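Local coordinates for protein PrgZ (Enterococcus faecalis, PDB 4FAJ) that binds peptide pheromone as an extracellular, membrane-anchored receptor of the solute-binding protein 5 family, and probably serves peptide uptake across the membrane, at residues A[312-317]-A[546-551]; A[119-124]-A[193-198]; A[139-144]-A[214-219]. One frame throughout, in Å; residues are numbered along the deposited sequence.

How the interactions relate
All three contacts are partly buried, but they differ in depth and chemistry. Interaction 1 is nearest the core, its centre about 13 Å from that of the chain; interactions 2 and 3 lie further out, at about 25 Å and 24 Å. Interaction 1 joins strand 311-324 to the late segment 546-551 through methionine side chains and one backbone bond. Interaction 2 is a strand pairing with three backbone bonds; interaction 3 links a helix to the start of another through a carboxylate and a water. The centres of interactions 2 and 3 lie about 20 Å apart, and strand 190-194, paired with 120-124, also packs through Leu191 on Ala139, Phe142 and Val143 of the helix in interaction 3.

Interaction 1 (A[312-317]-A[546-551]); sequences STTLMA and VLMHSI
Sulfur and methyl contacts between Thr314, Met316 and Met548 make up most of the side-chain part of this junction. Met548 puts CG anti to its backbone N (chi1 -172°), and the extended chain carries SD to 3.7 Å from Thr314 OG1, the two side chains meeting tip to tip. Met316 bends at chi2 and chi3 and crosses Met548 at about a right angle; the two CE methyls, of Met316 and Met548, are 3.8 Å apart. The sulfur of Met316 also approaches the second backbone, with SD 3.7 Å from His549 O.

The polar link is between backbones: Ala317 N donates to Ser550 O over 2.9 Å, with an angle of 156° at the hydrogen. Beside it, Ala317 CB rests on Ile551 CG2 at 3.8 Å. Outside partners hold both sides, as His549 ND1 bonds to Asn101 OD1 and Met316 pairs through its backbone with Val533.

The touching parts run 20° apart in direction, yet a single backbone bond joins them. The segment after strand 547-548 thus packs on strand 311-324 of the mixed sheet, Met316 and Met548 both touching Thr535 of strand 528-539, at the corner where the chain turns at Ala317.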
ATOM      1  N   SER A 312     -18.877   0.449  11.740  1.00 17.66           N
ATOM      2  CA  SER A 312     -18.290  -0.837  11.337  1.00 18.13           C
ATOM      3  C   SER A 312     -16.781  -0.804  11.554  1.00 17.74           C
ATOM      4  O   SER A 312     -16.186   0.259  11.525  1.00 17.29           O
ATOM      5  CB  SER A 312     -18.603  -1.139   9.871  1.00 17.54           C
ATOM      6  OG  SER A 312     -17.949  -0.223   9.006  1.00 18.61           O
ATOM      7  N   THR A 313     -16.180  -1.963  11.810  1.00 18.13           N
ATOM      8  CA  THR A 313     -14.728  -2.091  11.750  1.00 18.00           C
ATOM      9  C   THR A 313     -14.373  -3.293  10.891  1.00 18.32           C
ATOM     10  O   THR A 313     -15.019  -4.336  10.977  1.00 18.17           O
ATOM     11  CB  THR A 313     -14.075  -2.217  13.139  1.00 18.09           C
ATOM     12  OG1 THR A 313     -12.644  -2.285  12.990  1.00 18.80           O
ATOM     13  CG2 THR A 313     -14.557  -3.449  13.861  1.00 19.20           C
ATOM     14  N   THR A 314     -13.333  -3.133  10.078  1.00 18.01           N
ATOM     15  CA  THR A 314     -12.943  -4.128   9.088  1.00 18.42           C
ATOM     16  C   THR A 314     -11.429  -4.281   9.150  1.00 17.52           C
ATOM     17  O   THR A 314     -10.707  -3.292   9.022  1.00 17.12           O
ATOM     18  CB  THR A 314     -13.353  -3.695   7.666  1.00 18.41           C
ATOM     19  OG1 THR A 314     -14.723  -3.277   7.657  1.00 19.96           O
ATOM     20  CG2 THR A 314     -13.159  -4.867   6.653  1.00 19.02           C
ATOM     21  N   LEU A 315     -10.954  -5.508   9.366  1.00 16.79           N
ATOM     22  CA  LEU A 315      -9.524  -5.773   9.540  1.00 16.52           C
ATOM     23  C   LEU A 315      -8.840  -5.788   8.186  1.00 16.11           C
ATOM     24  O   LEU A 315      -9.326  -6.429   7.256  1.00 16.02           O
ATOM     25  CB  LEU A 315      -9.295  -7.118  10.245  1.00 16.93           C
ATOM     26  CG  LEU A 315      -7.851  -7.455  10.629  1.00 17.21           C
ATOM     27  CD1 LEU A 315      -7.350  -6.481  11.696  1.00 18.30           C
ATOM     28  CD2 LEU A 315      -7.747  -8.904  11.126  1.00 19.33           C
ATOM     29  N   MET A 316      -7.727  -5.066   8.078  1.00 15.80           N
ATOM     30  CA  MET A 316      -6.997  -4.923   6.818  1.00 15.18           C
ATOM     31  C   MET A 316      -5.700  -5.741   6.824  1.00 14.32           C
ATOM     32  O   MET A 316      -5.135  -5.995   7.881  1.00 13.24           O
ATOM     33  CB  MET A 316      -6.635  -3.469   6.597  1.00 15.87           C
ATOM     34  CG  MET A 316      -7.808  -2.510   6.543  1.00 17.40           C
ATOM     35  SD  MET A 316      -8.678  -2.606   4.965  1.00 19.83           S
ATOM     36  CE  MET A 316     -10.196  -3.378   5.481  1.00 18.86           C
ATOM     37  N   ALA A 317      -5.228  -6.116   5.628  1.00 13.55           N
ATOM     38  CA  ALA A 317      -3.932  -6.805   5.457  1.00 13.00           C
ATOM     39  C   ALA A 317      -2.813  -5.763   5.429  1.00 12.44           C
ATOM     40  O   ALA A 317      -2.124  -5.571   4.419  1.00 11.77           O
ATOM     41  CB  ALA A 317      -3.933  -7.658   4.170  1.00 12.14           C
ATOM     42  N   VAL A 546     -20.837  -0.403  -1.969  1.00 19.14           N
ATOM     43  CA  VAL A 546     -19.437  -0.016  -2.063  1.00 18.74           C
ATOM     44  C   VAL A 546     -18.627  -1.268  -1.751  1.00 18.71           C
ATOM     45  O   VAL A 546     -18.888  -1.925  -0.750  1.00 18.52           O
ATOM     46  CB  VAL A 546     -19.098   1.073  -1.063  1.00 18.86           C
ATOM     47  CG1 VAL A 546     -17.615   1.310  -1.042  1.00 17.00           C
ATOM     48  CG2 VAL A 546     -19.877   2.358  -1.419  1.00 18.69           C
ATOM     49  N   LEU A 547     -17.647  -1.585  -2.590  1.00 18.54           N
ATOM     50  CA  LEU A 547     -16.789  -2.745  -2.361  1.00 18.94           C
ATOM     51  C   LEU A 547     -15.571  -2.285  -1.537  1.00 18.24           C
ATOM     52  O   LEU A 547     -14.885  -1.349  -1.922  1.00 17.73           O
ATOM     53  CB  LEU A 547     -16.340  -3.337  -3.695  1.00 19.08           C
ATOM     54  CG  LEU A 547     -16.547  -4.817  -3.928  1.00 22.06           C
ATOM     55  CD1 LEU A 547     -18.040  -5.153  -3.814  1.00 23.35           C
ATOM     56  CD2 LEU A 547     -16.003  -5.214  -5.298  1.00 22.35           C
ATOM     57  N   MET A 548     -15.327  -2.929  -0.404  1.00 17.73           N
ATOM     58  CA  MET A 548     -14.177  -2.613   0.448  1.00 17.74           C
ATOM     59  C   MET A 548     -13.220  -3.813   0.435  1.00 17.43           C
ATOM     60  O   MET A 548     -13.658  -4.935   0.651  1.00 18.34           O
ATOM     61  CB  MET A 548     -14.657  -2.325   1.869  1.00 18.21           C
ATOM     62  CG  MET A 548     -13.580  -1.806   2.813  1.00 18.81           C
ATOM     63  SD  MET A 548     -14.216  -1.477   4.475  1.00 23.69           S
ATOM     64  CE  MET A 548     -12.814  -0.661   5.203  1.00 17.87           C
ATOM     65  N   HIS A 549     -11.932  -3.582   0.170  1.00 16.62           N
ATOM     66  CA  HIS A 549     -10.956  -4.660   0.030  1.00 15.90           C
ATOM     67  C   HIS A 549      -9.929  -4.606   1.165  1.00 15.92           C
ATOM     68  O   HIS A 549      -9.402  -3.528   1.473  1.00 15.71           O
ATOM     69  CB  HIS A 549     -10.225  -4.545  -1.313  1.00 15.54           C
ATOM     70  CG  HIS A 549     -11.123  -4.631  -2.510  1.00 15.61           C
ATOM     71  ND1 HIS A 549     -11.708  -5.810  -2.917  1.00 14.95           N
ATOM     72  CD2 HIS A 549     -11.503  -3.692  -3.410  1.00 16.40           C
ATOM     73  CE1 HIS A 549     -12.435  -5.590  -3.999  1.00 16.34           C
ATOM     74  NE2 HIS A 549     -12.323  -4.316  -4.325  1.00 17.31           N
ATOM     75  N   SER A 550      -9.628  -5.755   1.772  1.00 15.78           N
ATOM     76  CA  SER A 550      -8.557  -5.839   2.784  1.00 15.61           C
ATOM     77  C   SER A 550      -7.140  -5.889   2.156  1.00 15.93           C
ATOM     78  O   SER A 550      -6.131  -5.730   2.861  1.00 14.84           O
ATOM     79  CB  SER A 550      -8.773  -7.043   3.684  1.00 16.14           C
ATOM     80  OG  SER A 550      -8.828  -8.228   2.914  1.00 15.44           O
ATOM     81  N   ILE A 551      -7.080  -6.123   0.847  1.00 16.40           N
ATOM     82  CA  ILE A 551      -5.842  -6.044   0.065  1.00 17.29           C
ATOM     83  C   ILE A 551      -6.028  -5.113  -1.149  1.00 17.63           C
ATOM     84  O   ILE A 551      -7.144  -4.939  -1.645  1.00 18.20           O
ATOM     85  CB  ILE A 551      -5.363  -7.437  -0.452  1.00 18.12           C
ATOM     86  CG1 ILE A 551      -6.337  -8.024  -1.479  1.00 19.64           C
ATOM     87  CG2 ILE A 551      -5.164  -8.419   0.687  1.00 18.82           C
ATOM     88  CD1 ILE A 551      -5.868  -9.362  -2.072  1.00 23.32           C
TER

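Interaction 2 (A[119-124]-A[193-198]); sequences KTYTIV and IELVEP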
ATOM      1  N   LYS A 119       4.164 -20.633 -18.047  1.00 22.85           N
ATOM      2  CA  LYS A 119       4.998 -19.427 -18.218  1.00 22.89           C
ATOM      3  C   LYS A 119       4.520 -18.374 -19.235  1.00 22.37           C
ATOM      4  O   LYS A 119       4.963 -17.223 -19.171  1.00 22.94           O
ATOM      5  CB  LYS A 119       6.442 -19.815 -18.551  1.00 23.45           C
ATOM      6  CG  LYS A 119       7.119 -20.649 -17.468  1.00 25.09           C
ATOM      7  CD  LYS A 119       8.635 -20.665 -17.603  1.00 27.41           C
ATOM      8  CE  LYS A 119       9.101 -21.307 -18.882  1.00 28.79           C
ATOM      9  NZ  LYS A 119       8.797 -22.757 -18.915  1.00 32.37           N
ATOM     10  N   THR A 120       3.648 -18.747 -20.167  1.00 22.11           N
ATOM     11  CA  THR A 120       3.126 -17.800 -21.163  1.00 21.84           C
ATOM     12  C   THR A 120       1.653 -17.497 -20.900  1.00 21.24           C
ATOM     13  O   THR A 120       0.840 -18.413 -20.800  1.00 21.23           O
ATOM     14  CB  THR A 120       3.311 -18.335 -22.599  1.00 22.74           C
ATOM     15  OG1 THR A 120       4.703 -18.610 -22.825  1.00 23.75           O
ATOM     16  CG2 THR A 120       2.815 -17.327 -23.638  1.00 22.26           C
ATOM     17  N   TYR A 121       1.333 -16.208 -20.779  1.00 20.02           N
ATOM     18  CA  TYR A 121      -0.028 -15.727 -20.556  1.00 19.41           C
ATOM     19  C   TYR A 121      -0.503 -14.984 -21.802  1.00 19.40           C
ATOM     20  O   TYR A 121       0.155 -14.038 -22.240  1.00 19.26           O
ATOM     21  CB  TYR A 121      -0.071 -14.760 -19.372  1.00 18.59           C
ATOM     22  CG  TYR A 121      -0.030 -15.423 -18.012  1.00 18.60           C
ATOM     23  CD1 TYR A 121       1.032 -16.253 -17.647  1.00 18.90           C
ATOM     24  CD2 TYR A 121      -1.042 -15.214 -17.086  1.00 18.74           C
ATOM     25  CE1 TYR A 121       1.079 -16.863 -16.398  1.00 19.39           C
ATOM     26  CE2 TYR A 121      -1.005 -15.822 -15.834  1.00 18.12           C
ATOM     27  CZ  TYR A 121       0.057 -16.644 -15.498  1.00 18.06           C
ATOM     28  OH  TYR A 121       0.093 -17.240 -14.255  1.00 20.14           O
ATOM     29  N   THR A 122      -1.632 -15.408 -22.359  1.00 18.83           N
ATOM     30  CA  THR A 122      -2.250 -14.729 -23.494  1.00 18.81           C
ATOM     31  C   THR A 122      -3.588 -14.151 -23.065  1.00 18.01           C
ATOM     32  O   THR A 122      -4.419 -14.854 -22.492  1.00 17.68           O
ATOM     33  CB  THR A 122      -2.439 -15.677 -24.702  1.00 19.26           C
ATOM     34  OG1 THR A 122      -1.153 -16.149 -25.124  1.00 19.66           O
ATOM     35  CG2 THR A 122      -3.118 -14.955 -25.875  1.00 20.69           C
ATOM     36  N   ILE A 123      -3.774 -12.860 -23.329  1.00 17.03           N
ATOM     37  CA  ILE A 123      -4.929 -12.110 -22.829  1.00 16.94           C
ATOM     38  C   ILE A 123      -5.526 -11.288 -23.965  1.00 17.20           C
ATOM     39  O   ILE A 123      -4.791 -10.672 -24.746  1.00 17.89           O
ATOM     40  CB  ILE A 123      -4.518 -11.165 -21.683  1.00 16.17           C
ATOM     41  CG1 ILE A 123      -3.933 -11.974 -20.517  1.00 16.10           C
ATOM     42  CG2 ILE A 123      -5.701 -10.292 -21.244  1.00 15.23           C
ATOM     43  CD1 ILE A 123      -3.104 -11.166 -19.550  1.00 15.74           C
ATOM     44  N   VAL A 124      -6.848 -11.276 -24.061  1.00 17.42           N
ATOM     45  CA  VAL A 124      -7.527 -10.510 -25.107  1.00 17.73           C
ATOM     46  C   VAL A 124      -8.246  -9.320 -24.469  1.00 17.85           C
ATOM     47  O   VAL A 124      -8.990  -9.488 -23.504  1.00 17.13           O
ATOM     48  CB  VAL A 124      -8.521 -11.387 -25.909  1.00 18.02           C
ATOM     49  CG1 VAL A 124      -9.335 -10.532 -26.877  1.00 18.26           C
ATOM     50  CG2 VAL A 124      -7.778 -12.482 -26.677  1.00 18.18           C
ATOM     51  N   ILE A 193       2.455 -12.465 -22.688  1.00 20.66           N
ATOM     52  CA  ILE A 193       3.462 -12.187 -21.651  1.00 20.17           C
ATOM     53  C   ILE A 193       4.177 -13.480 -21.318  1.00 21.05           C
ATOM     54  O   ILE A 193       3.519 -14.516 -21.130  1.00 19.96           O
ATOM     55  CB  ILE A 193       2.805 -11.690 -20.354  1.00 19.83           C
ATOM     56  CG1 ILE A 193       1.958 -10.437 -20.604  1.00 19.69           C
ATOM     57  CG2 ILE A 193       3.854 -11.418 -19.261  1.00 18.89           C
ATOM     58  CD1 ILE A 193       0.774 -10.356 -19.672  1.00 19.85           C
ATOM     59  N   GLU A 194       5.512 -13.429 -21.241  1.00 21.75           N
ATOM     60  CA  GLU A 194       6.292 -14.564 -20.756  1.00 22.60           C
ATOM     61  C   GLU A 194       6.934 -14.296 -19.389  1.00 22.28           C
ATOM     62  O   GLU A 194       7.632 -13.301 -19.190  1.00 21.78           O
ATOM     63  CB  GLU A 194       7.369 -14.990 -21.757  1.00 24.00           C
ATOM     64  CG  GLU A 194       8.178 -16.161 -21.227  1.00 26.59           C
ATOM     65  CD  GLU A 194       8.520 -17.164 -22.270  1.00 32.65           C
ATOM     66  OE1 GLU A 194       7.824 -18.207 -22.321  1.00 36.92           O
ATOM     67  OE2 GLU A 194       9.472 -16.912 -23.046  1.00 36.22           O
ATOM     68  N   LEU A 195       6.693 -15.216 -18.461  1.00 22.32           N
ATOM     69  CA  LEU A 195       7.254 -15.158 -17.125  1.00 21.92           C
ATOM     70  C   LEU A 195       8.530 -15.999 -17.003  1.00 22.95           C
ATOM     71  O   LEU A 195       8.766 -16.936 -17.773  1.00 22.90           O
ATOM     72  CB  LEU A 195       6.223 -15.653 -16.121  1.00 21.38           C
ATOM     73  CG  LEU A 195       4.831 -15.021 -16.156  1.00 21.48           C
ATOM     74  CD1 LEU A 195       3.976 -15.638 -15.056  1.00 20.47           C
ATOM     75  CD2 LEU A 195       4.898 -13.516 -16.004  1.00 20.91           C
ATOM     76  N   VAL A 196       9.348 -15.662 -16.014  1.00 23.94           N
ATOM     77  CA  VAL A 196      10.569 -16.412 -15.753  1.00 24.98           C
ATOM     78  C   VAL A 196      10.222 -17.822 -15.273  1.00 25.61           C
ATOM     79  O   VAL A 196      10.836 -18.792 -15.703  1.00 26.46           O
ATOM     80  CB  VAL A 196      11.468 -15.682 -14.751  1.00 24.95           C
ATOM     81  CG1 VAL A 196      12.652 -16.567 -14.329  1.00 26.36           C
ATOM     82  CG2 VAL A 196      11.966 -14.383 -15.371  1.00 25.60           C
ATOM     83  N   GLU A 197       9.211 -17.929 -14.418  1.00 25.52           N
ATOM     84  CA  GLU A 197       8.767 -19.219 -13.892  1.00 26.11           C
ATOM     85  C   GLU A 197       7.267 -19.140 -13.607  1.00 24.94           C
ATOM     86  O   GLU A 197       6.707 -18.045 -13.605  1.00 24.07           O
ATOM     87  CB  GLU A 197       9.524 -19.535 -12.602  1.00 26.59           C
ATOM     88  CG  GLU A 197       9.336 -18.480 -11.519  1.00 29.08           C
ATOM     89  CD  GLU A 197      10.043 -18.823 -10.214  1.00 33.48           C
ATOM     90  OE1 GLU A 197      11.091 -19.511 -10.247  1.00 36.80           O
ATOM     91  OE2 GLU A 197       9.545 -18.393  -9.150  1.00 37.04           O
ATOM     92  N   PRO A 198       6.617 -20.289 -13.348  1.00 24.47           N
ATOM     93  CA  PRO A 198       5.194 -20.246 -13.021  1.00 23.75           C
ATOM     94  C   PRO A 198       4.961 -19.421 -11.769  1.00 23.09           C
ATOM     95  O   PRO A 198       5.676 -19.573 -10.775  1.00 22.45           O
ATOM     96  CB  PRO A 198       4.836 -21.721 -12.788  1.00 24.36           C
ATOM     97  CG  PRO A 198       5.835 -22.472 -13.558  1.00 24.85           C
ATOM     98  CD  PRO A 198       7.102 -21.674 -13.492  1.00 25.26           C
TER
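Tyr121 and Leu195 cross obliquely on the side of the antiparallel sheet that carries Tyr121 and Ile193. In this four-stranded sheet, 120-124 lies between 113-115 and 190-194. Leu195 has CG beside its backbone N (chi1 -52°), a setting that brings CD1 to 3.4 Å from Tyr121 CE1. Phe202 adds an edge-to-face ring contact to Tyr121 and also touches Ile193 and Leu195, so helix 202-205 covers this apolar side. Further along, Ile123 CD1 meets Ile193 CD1 at 4.0 Å.

The opposite side of the sheet, which carries Thr120 and Glu194, is polar. Glu194 is bent at chi2, bringing OE1 to 3.2 Å from Thr120 OG1, while its other oxygen, OE2, forms a salt bridge with Lys166.

The backbones set this alternation. Tyr121 and Ile193 are a hydrogen-bonded pair: Tyr121 N reaches Ile193 O at 2.8 Å with an angle of 171°, and Ile193 N returns to Tyr121 O. The next pair, Thr120 with Glu194, is non-hydrogen-bonded and turns its side chains to the other face. A classic beta bulge, Lys119 and Thr120 against Ser115, occurs on the side of strand 113-115.

Past the end of the strand, Lys119 lies alongside Pro198, pointing the same way, and Lys119 CD is 3.5 Å from Val196 O. Beyond the regular pairs, Leu195 N donates to Lys119 O at 2.7 Å, with an angle of 175° at the hydrogen.

Interaction 3 (A[139-144]-A[214-219]); sequences ASDFVA and VQQKAI
The carboxylate of Asp141 and the side-chain amide of Gln216 stand almost perpendicular, their planes 85° apart, and the two side chains pass each other at a slant. From above the carboxylate plane, 42° out of it, the backbone N of Gln216 donates to Asp141 OD1 over 3.2 Å, at an angle of 165°. Two helix starts meet here. Asp141 is the third residue of helix 139-150, and its OD2 accepts from Thr138 N just before that helix, which is one half of a capping box; helix 216-222 begins opposite, with Gln215 at its N-cap position. The N-terminal end of helix 216-222 would be expected to favour a negative charge on the carboxylate.

The two oxygens of Asp141 serve different partners. OD1 takes the bond from Gln216, while OD2 accepts from Trp131 NE1 as well as from Thr138 N, and together these bonds limit the rotation of the group.

The aliphatic part of Gln216 lies against helix 139-150, with its CG 4.1 Å from Ala144 CB and 3.4 Å from Asp141 OD1. At the N-cap, Gln215 OE1 receives a weak capping bond from Ala218 N, and its NE2 donates to Asp133 OD2; both ends of that amide have partners.

At the base of the side chain, Asp141 CB is 3.7 Å from Val214 O. A water bridges the two backbones, donating to Asp141 O and to Val214 O, each at 2.7 Å.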
ATOM      1  N   ALA A 139      -3.600  -3.127 -27.086  1.00 19.39           N
ATOM      2  CA  ALA A 139      -2.553  -3.934 -26.495  1.00 19.61           C
ATOM      3  C   ALA A 139      -1.238  -3.141 -26.421  1.00 19.82           C
ATOM      4  O   ALA A 139      -0.508  -3.251 -25.441  1.00 19.39           O
ATOM      5  CB  ALA A 139      -2.360  -5.206 -27.292  1.00 19.64           C
ATOM      6  N   SER A 140      -0.970  -2.347 -27.455  1.00 20.43           N
ATOM      7  CA  SER A 140       0.212  -1.466 -27.508  1.00 21.34           C
ATOM      8  C   SER A 140       0.294  -0.417 -26.397  1.00 20.42           C
ATOM      9  O   SER A 140       1.398  -0.088 -25.946  1.00 21.14           O
ATOM     10  CB  SER A 140       0.301  -0.778 -28.871  1.00 22.24           C
ATOM     11  OG  SER A 140       0.811  -1.697 -29.812  1.00 24.89           O
ATOM     12  N   ASP A 141      -0.852   0.106 -25.962  1.00 20.04           N
ATOM     13  CA  ASP A 141      -0.915   0.950 -24.755  1.00 19.48           C
ATOM     14  C   ASP A 141      -0.333   0.225 -23.527  1.00 18.95           C
ATOM     15  O   ASP A 141       0.411   0.830 -22.727  1.00 18.71           O
ATOM     16  CB  ASP A 141      -2.363   1.380 -24.426  1.00 19.27           C
ATOM     17  CG  ASP A 141      -2.942   2.386 -25.420  1.00 20.32           C
ATOM     18  OD1 ASP A 141      -2.209   3.267 -25.921  1.00 20.43           O
ATOM     19  OD2 ASP A 141      -4.169   2.311 -25.679  1.00 21.16           O
ATOM     20  N   PHE A 142      -0.689  -1.055 -23.351  1.00 18.30           N
ATOM     21  CA  PHE A 142      -0.161  -1.836 -22.231  1.00 17.36           C
ATOM     22  C   PHE A 142       1.341  -2.099 -22.364  1.00 17.33           C
ATOM     23  O   PHE A 142       2.088  -1.909 -21.394  1.00 16.76           O
ATOM     24  CB  PHE A 142      -0.922  -3.166 -22.044  1.00 17.10           C
ATOM     25  CG  PHE A 142      -2.275  -3.008 -21.412  1.00 15.83           C
ATOM     26  CD1 PHE A 142      -2.418  -2.995 -20.029  1.00 15.09           C
ATOM     27  CD2 PHE A 142      -3.421  -2.902 -22.200  1.00 16.12           C
ATOM     28  CE1 PHE A 142      -3.668  -2.852 -19.440  1.00 14.61           C
ATOM     29  CE2 PHE A 142      -4.672  -2.767 -21.612  1.00 14.99           C
ATOM     30  CZ  PHE A 142      -4.789  -2.738 -20.230  1.00 14.49           C
ATOM     31  N   VAL A 143       1.780  -2.504 -23.554  1.00 17.76           N
ATOM     32  CA  VAL A 143       3.202  -2.763 -23.800  1.00 18.37           C
ATOM     33  C   VAL A 143       4.055  -1.548 -23.423  1.00 19.14           C
ATOM     34  O   VAL A 143       5.009  -1.670 -22.651  1.00 18.55           O
ATOM     35  CB  VAL A 143       3.488  -3.161 -25.267  1.00 19.09           C
ATOM     36  CG1 VAL A 143       4.985  -3.117 -25.556  1.00 18.65           C
ATOM     37  CG2 VAL A 143       2.919  -4.549 -25.578  1.00 18.58           C
ATOM     38  N   ALA A 144       3.702  -0.384 -23.964  1.00 19.97           N
ATOM     39  CA  ALA A 144       4.432   0.857 -23.681  1.00 20.63           C
ATOM     40  C   ALA A 144       4.358   1.279 -22.207  1.00 20.27           C
ATOM     41  O   ALA A 144       5.340   1.794 -21.672  1.00 20.58           O
ATOM     42  CB  ALA A 144       3.938   1.992 -24.585  1.00 21.33           C
ATOM     43  N   VAL A 214      -1.513   3.285 -19.749  1.00 15.75           N
ATOM     44  CA  VAL A 214      -1.612   4.717 -19.968  1.00 16.72           C
ATOM     45  C   VAL A 214      -1.708   4.919 -21.459  1.00 17.85           C
ATOM     46  O   VAL A 214      -1.214   4.089 -22.234  1.00 19.14           O
ATOM     47  CB  VAL A 214      -0.413   5.504 -19.379  1.00 17.01           C
ATOM     48  CG1 VAL A 214      -0.503   5.528 -17.848  1.00 16.38           C
ATOM     49  CG2 VAL A 214       0.900   4.927 -19.855  1.00 15.44           C
ATOM     50  N   GLN A 215      -2.347   6.009 -21.864  1.00 18.68           N
ATOM     51  CA  GLN A 215      -2.624   6.253 -23.275  1.00 19.48           C
ATOM     52  C   GLN A 215      -1.363   6.744 -23.977  1.00 20.43           C
ATOM     53  O   GLN A 215      -0.765   7.727 -23.557  1.00 20.66           O
ATOM     54  CB  GLN A 215      -3.738   7.282 -23.434  1.00 19.68           C
ATOM     55  CG  GLN A 215      -4.292   7.367 -24.850  1.00 19.42           C
ATOM     56  CD  GLN A 215      -4.990   8.673 -25.126  1.00 20.97           C
ATOM     57  OE1 GLN A 215      -4.416   9.745 -24.940  1.00 21.52           O
ATOM     58  NE2 GLN A 215      -6.232   8.597 -25.583  1.00 21.00           N
ATOM     59  N   GLN A 216      -0.959   6.055 -25.042  1.00 21.25           N
ATOM     60  CA  GLN A 216       0.264   6.426 -25.753  1.00 22.54           C
ATOM     61  C   GLN A 216       0.254   7.883 -26.223  1.00 23.02           C
ATOM     62  O   GLN A 216       1.258   8.577 -26.088  1.00 23.70           O
ATOM     63  CB  GLN A 216       0.504   5.501 -26.944  1.00 23.33           C
ATOM     64  CG  GLN A 216       1.041   4.137 -26.594  1.00 24.04           C
ATOM     65  CD  GLN A 216       1.012   3.210 -27.784  1.00 27.70           C
ATOM     66  OE1 GLN A 216      -0.026   2.622 -28.102  1.00 31.27           O
ATOM     67  NE2 GLN A 216       2.142   3.087 -28.468  1.00 30.52           N
ATOM     68  N   LYS A 217      -0.868   8.335 -26.774  1.00 23.68           N
ATOM     69  CA  LYS A 217      -1.001   9.713 -27.275  1.00 24.78           C
ATOM     70  C   LYS A 217      -0.769  10.751 -26.165  1.00 24.24           C
ATOM     71  O   LYS A 217      -0.038  11.725 -26.355  1.00 24.27           O
ATOM     72  CB  LYS A 217      -2.385   9.903 -27.908  1.00 25.67           C
ATOM     73  CG  LYS A 217      -2.698  11.316 -28.402  1.00 28.21           C
ATOM     74  CD  LYS A 217      -3.901  11.311 -29.356  1.00 30.66           C
ATOM     75  CE  LYS A 217      -4.469  12.704 -29.552  1.00 33.33           C
ATOM     76  NZ  LYS A 217      -5.237  13.141 -28.352  1.00 34.71           N
ATOM     77  N   ALA A 218      -1.402  10.534 -25.014  1.00 23.40           N
ATOM     78  CA  ALA A 218      -1.223  11.395 -23.840  1.00 23.10           C
ATOM     79  C   ALA A 218       0.217  11.397 -23.319  1.00 23.13           C
ATOM     80  O   ALA A 218       0.736  12.456 -22.949  1.00 23.49           O
ATOM     81  CB  ALA A 218      -2.174  10.980 -22.717  1.00 22.44           C
ATOM     82  N   ILE A 219       0.849  10.226 -23.288  1.00 22.46           N
ATOM     83  CA  ILE A 219       2.228  10.104 -22.820  1.00 23.01           C
ATOM     84  C   ILE A 219       3.181  10.854 -23.759  1.00 24.50           C
ATOM     85  O   ILE A 219       4.101  11.535 -23.307  1.00 24.22           O
ATOM     86  CB  ILE A 219       2.664   8.619 -22.694  1.00 22.85           C
ATOM     87  CG1 ILE A 219       1.906   7.927 -21.550  1.00 22.46           C
ATOM     88  CG2 ILE A 219       4.179   8.502 -22.491  1.00 24.00           C
ATOM     89  CD1 ILE A 219       2.358   8.351 -20.150  1.00 23.09           C
TER
HETATM   90  O   HOH W   1       1.237   3.395 -23.177  1.00 22.21           O